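Local coordinates for protein lysine cyclodeaminase (Streptomyces pristinaespiralis, PDB 5YU3) that catalyses the NAD-dependent deaminating cyclisation of L-lysine and also recognises L-ornithine and L-2,4-diaminobutyric acid, probably releasing ammonia and a cyclic amino acid, at residues T118-G123 against A150-H155; I144-Q149 against A166-T171; I205-S210 against I230-A235. One frame throughout, in Å; residues are numbered along the deposited sequence.

Contact 1 of 3, residues T118-G123 against A150-H155. With NAD (nicotinamide-adenine-dinucleotide), chain F; PRO (proline), chain G.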
loop_
_atom_site.group_PDB
_atom_site.type_symbol
_atom_site.label_atom_id
_atom_site.label_comp_id
_atom_site.label_asym_id
_atom_site.label_seq_id
_atom_site.Cartn_x
_atom_site.Cartn_y
_atom_site.Cartn_z
ATOM N N THR A 118 -4.925 9.585 -12.346
ATOM C CA THR A 118 -6.113 8.735 -12.213
ATOM C C THR A 118 -7.200 9.190 -13.182
ATOM O O THR A 118 -7.800 8.377 -13.899
ATOM C CB THR A 118 -6.644 8.748 -10.769
ATOM O OG1 THR A 118 -5.694 8.117 -9.892
ATOM C CG2 THR A 118 -7.985 7.981 -10.663
ATOM N N ALA A 119 -7.436 10.502 -13.243
ATOM C CA ALA A 119 -8.457 11.027 -14.149
ATOM C C ALA A 119 -8.104 10.721 -15.598
ATOM O O ALA A 119 -8.981 10.370 -16.395
ATOM C CB ALA A 119 -8.627 12.535 -13.931
ATOM N N LEU A 120 -6.818 10.837 -15.957
ATOM C CA LEU A 120 -6.394 10.570 -17.325
ATOM C C LEU A 120 -6.609 9.110 -17.702
ATOM O O LEU A 120 -7.182 8.815 -18.758
ATOM C CB LEU A 120 -4.920 10.948 -17.509
ATOM C CG LEU A 120 -4.644 12.451 -17.404
ATOM C CD1 LEU A 120 -3.135 12.733 -17.510
ATOM C CD2 LEU A 120 -5.408 13.231 -18.465
ATOM N N ARG A 121 -6.111 8.172 -16.882
ATOM C CA ARG A 121 -6.190 6.778 -17.318
ATOM C C ARG A 121 -7.613 6.232 -17.220
ATOM O O ARG A 121 -7.938 5.250 -17.904
ATOM C CB ARG A 121 -5.183 5.893 -16.547
ATOM C CG ARG A 121 -5.274 5.865 -15.017
ATOM C CD ARG A 121 -6.499 5.079 -14.535
ATOM N NE ARG A 121 -6.256 4.300 -13.328
ATOM C CZ ARG A 121 -7.217 3.812 -12.546
ATOM N NH1 ARG A 121 -8.507 4.058 -12.817
ATOM N NH2 ARG A 121 -6.889 3.086 -11.476
ATOM N N THR A 122 -8.460 6.852 -16.398
ATOM C CA THR A 122 -9.852 6.424 -16.296
ATOM C C THR A 122 -10.644 6.867 -17.520
ATOM O O THR A 122 -11.453 6.094 -18.057
ATOM C CB THR A 122 -10.468 6.974 -15.009
ATOM O OG1 THR A 122 -9.669 6.546 -13.900
ATOM C CG2 THR A 122 -11.889 6.461 -14.799
ATOM N N GLY A 123 -10.418 8.102 -17.979
ATOM C CA GLY A 123 -10.944 8.498 -19.275
ATOM C C GLY A 123 -10.402 7.632 -20.394
ATOM O O GLY A 123 -11.147 7.199 -21.279
ATOM N N ALA A 150 -16.041 12.982 -14.902
ATOM C CA ALA A 150 -16.817 13.346 -16.082
ATOM C C ALA A 150 -16.008 14.223 -17.026
ATOM O O ALA A 150 -16.171 14.137 -18.250
ATOM C CB ALA A 150 -18.109 14.051 -15.659
ATOM N N VAL A 151 -15.106 15.044 -16.482
ATOM C CA VAL A 151 -14.282 15.904 -17.334
ATOM C C VAL A 151 -13.424 15.062 -18.268
ATOM O O VAL A 151 -13.403 15.286 -19.482
ATOM C CB VAL A 151 -13.430 16.860 -16.475
ATOM C CG1 VAL A 151 -12.465 17.686 -17.359
ATOM C CG2 VAL A 151 -14.336 17.764 -15.633
ATOM N N THR A 152 -12.719 14.057 -17.728
ATOM C CA THR A 152 -11.852 13.272 -18.597
ATOM C C THR A 152 -12.607 12.192 -19.361
ATOM O O THR A 152 -12.107 11.735 -20.393
ATOM C CB THR A 152 -10.699 12.638 -17.811
ATOM O OG1 THR A 152 -11.210 12.003 -16.637
ATOM C CG2 THR A 152 -9.666 13.717 -17.408
ATOM N N GLN A 153 -13.792 11.777 -18.888
ATOM C CA GLN A 153 -14.646 10.927 -19.715
ATOM C C GLN A 153 -15.004 11.646 -21.008
ATOM O O GLN A 153 -14.816 11.108 -22.105
ATOM C CB GLN A 153 -15.921 10.531 -18.955
ATOM C CG GLN A 153 -15.699 9.607 -17.746
ATOM C CD GLN A 153 -15.207 8.236 -18.154
ATOM O OE1 GLN A 153 -15.836 7.555 -18.972
ATOM N NE2 GLN A 153 -14.061 7.824 -17.601
ATOM N N LEU A 154 -15.516 12.874 -20.890
ATOM C CA LEU A 154 -15.855 13.654 -22.079
ATOM C C LEU A 154 -14.616 13.908 -22.935
ATOM O O LEU A 154 -14.646 13.722 -24.157
ATOM C CB LEU A 154 -16.512 14.973 -21.670
ATOM C CG LEU A 154 -16.607 15.993 -22.815
ATOM C CD1 LEU A 154 -17.418 15.421 -23.968
ATOM C CD2 LEU A 154 -17.227 17.270 -22.334
ATOM N N HIS A 155 -13.497 14.273 -22.307
ATOM C CA HIS A 155 -12.310 14.603 -23.086
ATOM C C HIS A 155 -11.808 13.391 -23.863
ATOM O O HIS A 155 -11.635 13.454 -25.086
ATOM C CB HIS A 155 -11.216 15.160 -22.171
ATOM C CG HIS A 155 -9.960 15.506 -22.903
ATOM N ND1 HIS A 155 -8.704 15.375 -22.347
ATOM C CD2 HIS A 155 -9.771 15.974 -24.161
ATOM C CE1 HIS A 155 -7.797 15.756 -23.230
ATOM N NE2 HIS A 155 -8.417 16.121 -24.341
HETATM P PA NAD F . -16.716 13.652 -7.835
HETATM O O1A NAD F . -17.118 13.829 -6.404
HETATM O O2A NAD F . -15.791 14.659 -8.490
HETATM O O5B NAD F . -18.051 13.646 -8.733
HETATM C C5B NAD F . -19.110 12.728 -8.434
HETATM C C4B NAD F . -20.404 13.421 -8.833
HETATM O O4B NAD F . -21.487 12.494 -8.726
HETATM C C3B NAD F . -20.742 14.579 -7.890
HETATM O O3B NAD F . -20.836 15.814 -8.634
HETATM C C2B NAD F . -22.085 14.187 -7.295
HETATM O O2B NAD F . -22.971 15.284 -7.089
HETATM C C1B NAD F . -22.630 13.257 -8.356
HETATM N N9A NAD F . -23.697 12.324 -7.934
HETATM C C8A NAD F . -23.842 11.687 -6.750
HETATM N N7A NAD F . -24.958 10.889 -6.774
HETATM C C5A NAD F . -25.519 11.026 -7.998
HETATM C C6A NAD F . -26.697 10.495 -8.710
HETATM N N6A NAD F . -27.533 9.614 -8.110
HETATM N N1A NAD F . -26.895 10.897 -9.985
HETATM C C2A NAD F . -26.090 11.768 -10.622
HETATM N N3A NAD F . -25.008 12.306 -10.034
HETATM C C4A NAD F . -24.683 11.971 -8.754
HETATM O O3 NAD F . -16.066 12.168 -7.964
HETATM P PN NAD F . -15.308 11.546 -9.228
HETATM O O1N NAD F . -15.956 12.075 -10.487
HETATM O O2N NAD F . -13.820 11.715 -9.009
HETATM O O5D NAD F . -15.616 9.972 -9.064
HETATM C C5D NAD F . -16.908 9.454 -9.389
HETATM C C4D NAD F . -16.884 7.934 -9.230
HETATM O O4D NAD F . -15.885 7.371 -10.079
HETATM C C3D NAD F . -16.513 7.515 -7.817
HETATM O O3D NAD F . -17.273 6.336 -7.471
HETATM C C2D NAD F . -15.059 7.121 -7.943
HETATM O O2D NAD F . -14.618 6.247 -6.895
HETATM C C1D NAD F . -15.087 6.469 -9.310
HETATM N N1N NAD F . -13.786 6.302 -9.947
HETATM C C2N NAD F . -13.613 5.233 -10.737
HETATM C C3N NAD F . -12.402 5.004 -11.375
HETATM C C7N NAD F . -12.268 3.809 -12.258
HETATM O O7N NAD F . -11.172 3.454 -12.643
HETATM N N7N NAD F . -13.388 3.175 -12.646
HETATM C C4N NAD F . -11.356 5.919 -11.225
HETATM C C5N NAD F . -11.579 7.035 -10.421
HETATM C C6N NAD F . -12.812 7.216 -9.793
HETATM N N PRO G . -11.321 3.232 -7.972
HETATM C CA PRO G . -10.274 4.380 -8.085
HETATM C C PRO G . -9.011 3.889 -8.845
HETATM O O PRO G . -8.020 4.622 -8.680
HETATM C CB PRO G . -10.050 4.691 -6.865
HETATM C CG PRO G . -11.497 4.519 -6.166
HETATM C CD PRO G . -12.235 3.847 -6.991
HETATM O OXT PRO G . -8.980 2.861 -9.612
#
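Thr152 lies over the carbonyl of Ala119, its hydroxyl on the oxygen and its methyl CG2 3.8 Å from Ala119 CB. A chi1 of 48° sets OG1 between the backbone N and the carbonyl carbon of Thr152, and in that position it donates to Ala119 O at 2.8 Å. The hydroxyl comes from above the carbonyl plane, 46° out of it, whereas the helical donor Gly123 N reaches the same oxygen from the opposite face, so two donors grip Ala119 O.

The next residue, Gln153, is bent at chi2 and carries NE2 to within 3.2 Å of Thr122 O, about one turn beyond Ala119 on the facing helix, in a weak hydrogen bond. Its OE1 is held more firmly, by Ser126 and Ser206. Gly123 has no side chain to keep the backbones apart, and its CA comes within 4.4 Å of Gln153 CA. The segment axes accordingly approach to 8.1 Å, crossing at -43°.

Thr118, Arg121 and Thr122 turn to the ligands. Arg121 NH2 donates to proline OXT at 2.8 Å, its NH1 makes a weak bond to NAD O7N, and Asp308 anchors NE by a salt bridge. Thr122 OG1 donates to Thr118 O and stands 3.2 Å from NAD C4N, the carbon that takes hydride in nicotinamide chemistry. The arrangement is a close helix-helix packing in which the first helix of a Rossmann-type dinucleotide fold, 148-160, backs helix 115-133 beside the cofactor and proline site.

Contact 2 of 3, residues I144-Q149 against A166-T171. With NAD (nicotinamide-adenine-dinucleotide), chain F.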
loop_
_atom_site.group_PDB
_atom_site.type_symbol
_atom_site.label_atom_id
_atom_site.label_comp_id
_atom_site.label_asym_id
_atom_site.label_seq_id
_atom_site.Cartn_x
_atom_site.Cartn_y
_atom_site.Cartn_z
ATOM N N ILE A 144 -23.836 10.926 -16.622
ATOM C CA ILE A 144 -24.535 10.971 -15.343
ATOM C C ILE A 144 -23.478 11.099 -14.258
ATOM O O ILE A 144 -22.623 10.213 -14.112
ATOM C CB ILE A 144 -25.407 9.728 -15.104
ATOM C CG1 ILE A 144 -26.272 9.420 -16.329
ATOM C CG2 ILE A 144 -26.244 9.932 -13.834
ATOM C CD1 ILE A 144 -27.415 10.358 -16.485
ATOM N N GLY A 145 -23.539 12.191 -13.496
ATOM C CA GLY A 145 -22.413 12.605 -12.681
ATOM C C GLY A 145 -21.506 13.534 -13.471
ATOM O O GLY A 145 -20.935 13.129 -14.486
ATOM N N THR A 146 -21.415 14.796 -13.051
ATOM C CA THR A 146 -20.568 15.759 -13.742
ATOM C C THR A 146 -19.546 16.322 -12.767
ATOM O O THR A 146 -19.390 17.543 -12.642
ATOM C CB THR A 146 -21.395 16.884 -14.383
ATOM O OG1 THR A 146 -22.106 17.606 -13.376
ATOM C CG2 THR A 146 -22.385 16.306 -15.391
ATOM N N GLY A 147 -18.852 15.435 -12.071
ATOM C CA GLY A 147 -17.744 15.812 -11.216
ATOM C C GLY A 147 -16.424 15.700 -11.943
ATOM O O GLY A 147 -16.322 15.982 -13.146
ATOM N N ALA A 148 -15.404 15.236 -11.220
ATOM C CA ALA A 148 -14.055 15.231 -11.780
ATOM C C ALA A 148 -13.912 14.222 -12.913
ATOM O O ALA A 148 -13.388 14.558 -13.980
ATOM C CB ALA A 148 -13.024 14.965 -10.680
ATOM N N GLN A 149 -14.348 12.967 -12.711
ATOM C CA GLN A 149 -14.129 11.977 -13.769
ATOM C C GLN A 149 -14.877 12.351 -15.042
ATOM O O GLN A 149 -14.405 12.070 -16.150
ATOM C CB GLN A 149 -14.556 10.574 -13.316
ATOM C CG GLN A 149 -13.768 10.002 -12.133
ATOM C CD GLN A 149 -12.279 10.257 -12.221
ATOM O OE1 GLN A 149 -11.633 9.919 -13.220
ATOM N NE2 GLN A 149 -11.715 10.841 -11.156
ATOM N N ALA A 166 -22.999 16.781 -25.657
ATOM C CA ALA A 166 -23.048 16.019 -24.417
ATOM C C ALA A 166 -24.287 16.444 -23.645
ATOM O O ALA A 166 -24.466 17.636 -23.362
ATOM C CB ALA A 166 -21.779 16.242 -23.581
ATOM N N LEU A 167 -25.146 15.473 -23.327
ATOM C CA LEU A 167 -26.311 15.667 -22.468
ATOM C C LEU A 167 -25.941 15.190 -21.069
ATOM O O LEU A 167 -25.543 14.032 -20.905
ATOM C CB LEU A 167 -27.502 14.871 -22.999
ATOM C CG LEU A 167 -27.960 15.109 -24.442
ATOM C CD1 LEU A 167 -29.121 14.179 -24.778
ATOM C CD2 LEU A 167 -28.367 16.564 -24.646
ATOM N N VAL A 168 -26.047 16.071 -20.069
ATOM C CA VAL A 168 -25.405 15.809 -18.783
ATOM C C VAL A 168 -26.360 16.035 -17.618
ATOM O O VAL A 168 -27.239 16.904 -17.652
ATOM C CB VAL A 168 -24.116 16.663 -18.612
ATOM C CG1 VAL A 168 -23.245 16.548 -19.840
ATOM C CG2 VAL A 168 -24.445 18.122 -18.333
ATOM N N TRP A 169 -26.181 15.229 -16.569
ATOM C CA TRP A 169 -26.975 15.348 -15.360
ATOM C C TRP A 169 -26.101 15.117 -14.136
ATOM O O TRP A 169 -25.165 14.314 -14.170
ATOM C CB TRP A 169 -28.143 14.348 -15.339
ATOM C CG TRP A 169 -29.068 14.567 -14.198
ATOM C CD1 TRP A 169 -29.232 13.770 -13.098
ATOM C CD2 TRP A 169 -29.973 15.663 -14.035
ATOM N NE1 TRP A 169 -30.181 14.302 -12.264
ATOM C CE2 TRP A 169 -30.650 15.467 -12.814
ATOM C CE3 TRP A 169 -30.273 16.793 -14.804
ATOM C CZ2 TRP A 169 -31.618 16.356 -12.347
ATOM C CZ3 TRP A 169 -31.227 17.678 -14.334
ATOM C CH2 TRP A 169 -31.887 17.454 -13.118
ATOM N N ASP A 170 -26.417 15.844 -13.070
ATOM C CA ASP A 170 -25.878 15.630 -11.736
ATOM C C ASP A 170 -27.001 15.914 -10.752
ATOM O O ASP A 170 -27.876 16.741 -11.026
ATOM C CB ASP A 170 -24.668 16.549 -11.477
ATOM C CG ASP A 170 -23.769 16.063 -10.343
ATOM O OD1 ASP A 170 -24.177 16.165 -9.166
ATOM O OD2 ASP A 170 -22.623 15.630 -10.639
ATOM N N THR A 171 -26.986 15.229 -9.601
ATOM C CA THR A 171 -28.014 15.499 -8.599
ATOM C C THR A 171 -27.766 16.805 -7.863
ATOM O O THR A 171 -28.679 17.320 -7.206
ATOM C CB THR A 171 -28.109 14.347 -7.596
ATOM O OG1 THR A 171 -26.795 13.959 -7.191
ATOM C CG2 THR A 171 -28.814 13.151 -8.235
HETATM P PA NAD F . -16.716 13.652 -7.835
HETATM O O1A NAD F . -17.118 13.829 -6.404
HETATM O O2A NAD F . -15.791 14.659 -8.490
HETATM O O5B NAD F . -18.051 13.646 -8.733
HETATM C C5B NAD F . -19.110 12.728 -8.434
HETATM C C4B NAD F . -20.404 13.421 -8.833
HETATM O O4B NAD F . -21.487 12.494 -8.726
HETATM C C3B NAD F . -20.742 14.579 -7.890
HETATM O O3B NAD F . -20.836 15.814 -8.634
HETATM C C2B NAD F . -22.085 14.187 -7.295
HETATM O O2B NAD F . -22.971 15.284 -7.089
HETATM C C1B NAD F . -22.630 13.257 -8.356
HETATM N N9A NAD F . -23.697 12.324 -7.934
HETATM C C8A NAD F . -23.842 11.687 -6.750
HETATM N N7A NAD F . -24.958 10.889 -6.774
HETATM C C5A NAD F . -25.519 11.026 -7.998
HETATM C C6A NAD F . -26.697 10.495 -8.710
HETATM N N6A NAD F . -27.533 9.614 -8.110
HETATM N N1A NAD F . -26.895 10.897 -9.985
HETATM C C2A NAD F . -26.090 11.768 -10.622
HETATM N N3A NAD F . -25.008 12.306 -10.034
HETATM C C4A NAD F . -24.683 11.971 -8.754
HETATM O O3 NAD F . -16.066 12.168 -7.964
HETATM P PN NAD F . -15.308 11.546 -9.228
HETATM O O1N NAD F . -15.956 12.075 -10.487
HETATM O O2N NAD F . -13.820 11.715 -9.009
HETATM O O5D NAD F . -15.616 9.972 -9.064
HETATM C C5D NAD F . -16.908 9.454 -9.389
HETATM C C4D NAD F . -16.884 7.934 -9.230
HETATM O O4D NAD F . -15.885 7.371 -10.079
HETATM C C3D NAD F . -16.513 7.515 -7.817
HETATM O O3D NAD F . -17.273 6.336 -7.471
HETATM C C2D NAD F . -15.059 7.121 -7.943
HETATM O O2D NAD F . -14.618 6.247 -6.895
HETATM C C1D NAD F . -15.087 6.469 -9.310
HETATM N N1N NAD F . -13.786 6.302 -9.947
HETATM C C2N NAD F . -13.613 5.233 -10.737
HETATM C C3N NAD F . -12.402 5.004 -11.375
HETATM C C7N NAD F . -12.268 3.809 -12.258
HETATM O O7N NAD F . -11.172 3.454 -12.643
HETATM N N7N NAD F . -13.388 3.175 -12.646
HETATM C C4N NAD F . -11.356 5.919 -11.225
HETATM C C5N NAD F . -11.579 7.035 -10.421
HETATM C C6N NAD F . -12.812 7.216 -9.793
#
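Asp170 OD2 receives the backbone N of Thr146 at 2.8 Å in a nearly straight bond (170°), using the anti lone pair, the one turned away from OD1. The carboxylate gets there because CG is anti to the backbone N of Asp170 (chi1 -160°), which swings it from the end of strand 165-169 back over the glycine-rich turn. Both oxygens also meet the adenosine ribose: NAD O2B donates to OD1 at 2.6 Å and NAD O3B to OD2 at 2.7 Å. Asp172 N is a further partner of OD1.

Thr146 points its two branches at different neighbours. With chi1 at 61° its OG1 rests 3.4 Å from Asp170 CB, while CG2 packs 3.7 Å from Val168 CB, the two side chains crossing at about a right angle. Behind the turn, Ile144 and Trp169 form a parallel bridge, closed by Gly145 N donating to Trp169 O at 2.8 Å. Ile144 CD1 touches Trp169 CB and its CG2 lies 3.7 Å from NAD C2A; the indole leads off toward Arg176, its cation-pi partner.

Further along the turn, Ala148 N and Gln149 N donate to the phosphates, and the Gln149 side chain, bent at chi2, also brings NE2 to NAD O2N. An acid that takes both ribose hydroxyls at the end of the second strand is the usual Rossmann mark of NAD, and its negative charge would probably disfavour the 2'-phosphate of NADP.

Contact 3 of 3, residues I205-S210 against I230-A235. With NA (sodium ion), chain E; NAD (nicotinamide-adenine-dinucleotide), chain F.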
loop_
_atom_site.group_PDB
_atom_site.type_symbol
_atom_site.label_atom_id
_atom_site.label_comp_id
_atom_site.label_asym_id
_atom_site.label_seq_id
_atom_site.Cartn_x
_atom_site.Cartn_y
_atom_site.Cartn_z
ATOM N N ILE A 205 -22.837 6.504 -23.104
ATOM C CA ILE A 205 -23.045 7.120 -21.798
ATOM C C ILE A 205 -21.871 6.734 -20.912
ATOM O O ILE A 205 -21.391 5.600 -20.987
ATOM C CB ILE A 205 -24.378 6.673 -21.150
ATOM C CG1 ILE A 205 -25.576 7.225 -21.937
ATOM C CG2 ILE A 205 -24.468 7.106 -19.668
ATOM C CD1 ILE A 205 -26.925 6.627 -21.518
ATOM N N SER A 206 -21.404 7.670 -20.086
ATOM C CA SER A 206 -20.550 7.350 -18.944
ATOM C C SER A 206 -21.281 7.728 -17.663
ATOM O O SER A 206 -21.761 8.859 -17.526
ATOM C CB SER A 206 -19.193 8.086 -19.007
ATOM O OG SER A 206 -18.386 7.577 -20.042
ATOM N N THR A 207 -21.374 6.784 -16.726
ATOM C CA THR A 207 -21.854 7.076 -15.382
ATOM C C THR A 207 -20.652 7.143 -14.452
ATOM O O THR A 207 -19.820 6.232 -14.446
ATOM C CB THR A 207 -22.868 6.031 -14.885
ATOM O OG1 THR A 207 -22.245 4.746 -14.755
ATOM C CG2 THR A 207 -24.037 5.910 -15.864
ATOM N N ALA A 208 -20.541 8.242 -13.694
ATOM C CA ALA A 208 -19.379 8.434 -12.820
ATOM C C ALA A 208 -19.860 9.322 -11.674
ATOM O O ALA A 208 -19.640 10.541 -11.650
ATOM C CB ALA A 208 -18.186 9.052 -13.560
ATOM N N THR A 209 -20.571 8.696 -10.731
ATOM C CA THR A 209 -21.221 9.399 -9.641
ATOM C C THR A 209 -20.638 8.968 -8.307
ATOM O O THR A 209 -20.051 7.890 -8.181
ATOM C CB THR A 209 -22.729 9.105 -9.601
ATOM O OG1 THR A 209 -22.919 7.785 -9.066
ATOM C CG2 THR A 209 -23.327 9.177 -10.998
ATOM N N SER A 210 -20.863 9.803 -7.295
ATOM C CA SER A 210 -20.603 9.439 -5.905
ATOM C C SER A 210 -21.880 8.966 -5.211
ATOM O O SER A 210 -22.097 9.247 -4.029
ATOM C CB SER A 210 -19.980 10.614 -5.156
ATOM O OG SER A 210 -20.751 11.790 -5.356
ATOM N N ILE A 230 -22.434 1.885 -22.665
ATOM C CA ILE A 230 -22.304 2.556 -21.377
ATOM C C ILE A 230 -20.939 2.229 -20.791
ATOM O O ILE A 230 -20.578 1.052 -20.684
ATOM C CB ILE A 230 -23.399 2.133 -20.384
ATOM C CG1 ILE A 230 -24.794 2.322 -20.983
ATOM C CG2 ILE A 230 -23.238 2.920 -19.062
ATOM C CD1 ILE A 230 -25.915 1.820 -20.063
ATOM N N ASN A 231 -20.191 3.267 -20.398
ATOM C CA ASN A 231 -19.031 3.090 -19.527
ATOM C C ASN A 231 -19.509 3.302 -18.098
ATOM O O ASN A 231 -19.853 4.424 -17.711
ATOM C CB ASN A 231 -17.903 4.066 -19.882
ATOM C CG ASN A 231 -17.516 4.003 -21.340
ATOM O OD1 ASN A 231 -16.947 3.016 -21.808
ATOM N ND2 ASN A 231 -17.828 5.070 -22.077
ATOM N N ALA A 232 -19.581 2.217 -17.326
ATOM C CA ALA A 232 -20.006 2.281 -15.930
ATOM C C ALA A 232 -18.750 2.478 -15.084
ATOM O O ALA A 232 -17.985 1.541 -14.852
ATOM C CB ALA A 232 -20.771 1.018 -15.549
ATOM N N VAL A 233 -18.508 3.717 -14.656
ATOM C CA VAL A 233 -17.187 4.083 -14.144
ATOM C C VAL A 233 -17.223 4.189 -12.627
ATOM O O VAL A 233 -16.221 3.909 -11.954
ATOM C CB VAL A 233 -16.701 5.402 -14.780
ATOM C CG1 VAL A 233 -15.393 5.877 -14.135
ATOM C CG2 VAL A 233 -16.522 5.212 -16.278
ATOM N N GLY A 234 -18.372 4.601 -12.080
ATOM C CA GLY A 234 -18.523 4.725 -10.642
ATOM C C GLY A 234 -18.170 3.427 -9.941
ATOM O O GLY A 234 -18.544 2.353 -10.412
ATOM N N ALA A 235 -17.417 3.512 -8.846
ATOM C CA ALA A 235 -16.871 2.341 -8.164
ATOM C C ALA A 235 -16.179 2.795 -6.893
ATOM O O ALA A 235 -15.309 3.665 -6.953
ATOM C CB ALA A 235 -15.861 1.581 -9.036
HETATM NA NA NA E . -18.165 0.162 -12.375
HETATM P PA NAD F . -16.716 13.652 -7.835
HETATM O O1A NAD F . -17.118 13.829 -6.404
HETATM O O2A NAD F . -15.791 14.659 -8.490
HETATM O O5B NAD F . -18.051 13.646 -8.733
HETATM C C5B NAD F . -19.110 12.728 -8.434
HETATM C C4B NAD F . -20.404 13.421 -8.833
HETATM O O4B NAD F . -21.487 12.494 -8.726
HETATM C C3B NAD F . -20.742 14.579 -7.890
HETATM O O3B NAD F . -20.836 15.814 -8.634
HETATM C C2B NAD F . -22.085 14.187 -7.295
HETATM O O2B NAD F . -22.971 15.284 -7.089
HETATM C C1B NAD F . -22.630 13.257 -8.356
HETATM N N9A NAD F . -23.697 12.324 -7.934
HETATM C C8A NAD F . -23.842 11.687 -6.750
HETATM N N7A NAD F . -24.958 10.889 -6.774
HETATM C C5A NAD F . -25.519 11.026 -7.998
HETATM C C6A NAD F . -26.697 10.495 -8.710
HETATM N N6A NAD F . -27.533 9.614 -8.110
HETATM N N1A NAD F . -26.895 10.897 -9.985
HETATM C C2A NAD F . -26.090 11.768 -10.622
HETATM N N3A NAD F . -25.008 12.306 -10.034
HETATM C C4A NAD F . -24.683 11.971 -8.754
HETATM O O3 NAD F . -16.066 12.168 -7.964
HETATM P PN NAD F . -15.308 11.546 -9.228
HETATM O O1N NAD F . -15.956 12.075 -10.487
HETATM O O2N NAD F . -13.820 11.715 -9.009
HETATM O O5D NAD F . -15.616 9.972 -9.064
HETATM C C5D NAD F . -16.908 9.454 -9.389
HETATM C C4D NAD F . -16.884 7.934 -9.230
HETATM O O4D NAD F . -15.885 7.371 -10.079
HETATM C C3D NAD F . -16.513 7.515 -7.817
HETATM O O3D NAD F . -17.273 6.336 -7.471
HETATM C C2D NAD F . -15.059 7.121 -7.943
HETATM O O2D NAD F . -14.618 6.247 -6.895
HETATM C C1D NAD F . -15.087 6.469 -9.310
HETATM N N1N NAD F . -13.786 6.302 -9.947
HETATM C C2N NAD F . -13.613 5.233 -10.737
HETATM C C3N NAD F . -12.402 5.004 -11.375
HETATM C C7N NAD F . -12.268 3.809 -12.258
HETATM O O7N NAD F . -11.172 3.454 -12.643
HETATM N N7N NAD F . -13.388 3.175 -12.646
HETATM C C4N NAD F . -11.356 5.919 -11.225
HETATM C C5N NAD F . -11.579 7.035 -10.421
HETATM C C6N NAD F . -12.812 7.216 -9.793
#
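Thr207 O is gripped by two backbone donors, Val233 N at 2.8 Å, nearly in line with the carbonyl, and Gly234 N at 3.2 Å, tilted 32° from the carbonyl plane. This forked pairing closes a parallel strand pair in which Asn231 N donates to Ile205 O at 2.7 Å and Thr207 N to Asn231 O at 3.0 Å. The strand segments run only 13° apart.

On the face of Ser206 and Asn231, Asn231 ND2 donates to Ser206 OG at 3.3 Å, with the hydroxyl slightly off the amide plane. Ser206 OG is also bonded to Gln153, and Asn231 OD1 to His229. On the other face, a chi1 of 64° brings Thr207 OG1 within 3.5 Å of Ala232 CA, and Glu242 binds both this hydroxyl and that of Thr209.

At the end of strand 229-232 and in the turn after it, Ala232 O (2.8 Å) and Gly234 O (3.0 Å) bind the sodium ion. Val233 O accepts NAD N7N, and Ala235 meets both hydroxyls of the nicotinamide ribose, its N donating to O3D and its O accepting from O2D. Recognition here rests largely on main-chain polar groups, and through Asp300 and Ser301 the sodium ion links this turn to the end of strand 297-300.

In the fold
All three contacts lie around one NAD molecule: contact 2 holds its adenosine ribose and phosphates, contact 3 spans from the adenosine ribose to the carboxamide, and contact 1 meets the nicotinamide ring and, weakly, the carboxamide oxygen, together with proline. Contacts 2 and 3 have centres about 9 Å apart and share the parallel sheet, joined by Ile144 O to Ala208 N at 2.9 Å. Contacts 1 and 2, centres about 12 Å apart, share helix 148-160, and Gln149 OE1 packs 3.5 Å from Ala119 CA. Contacts 1 and 3, about 11 Å between centres, meet where Gln153 OE1 lies 2.8 Å from Ser206 OG and Thr122 CG2 packs 3.6 Å from Val233 CG1, beside the nicotinamide.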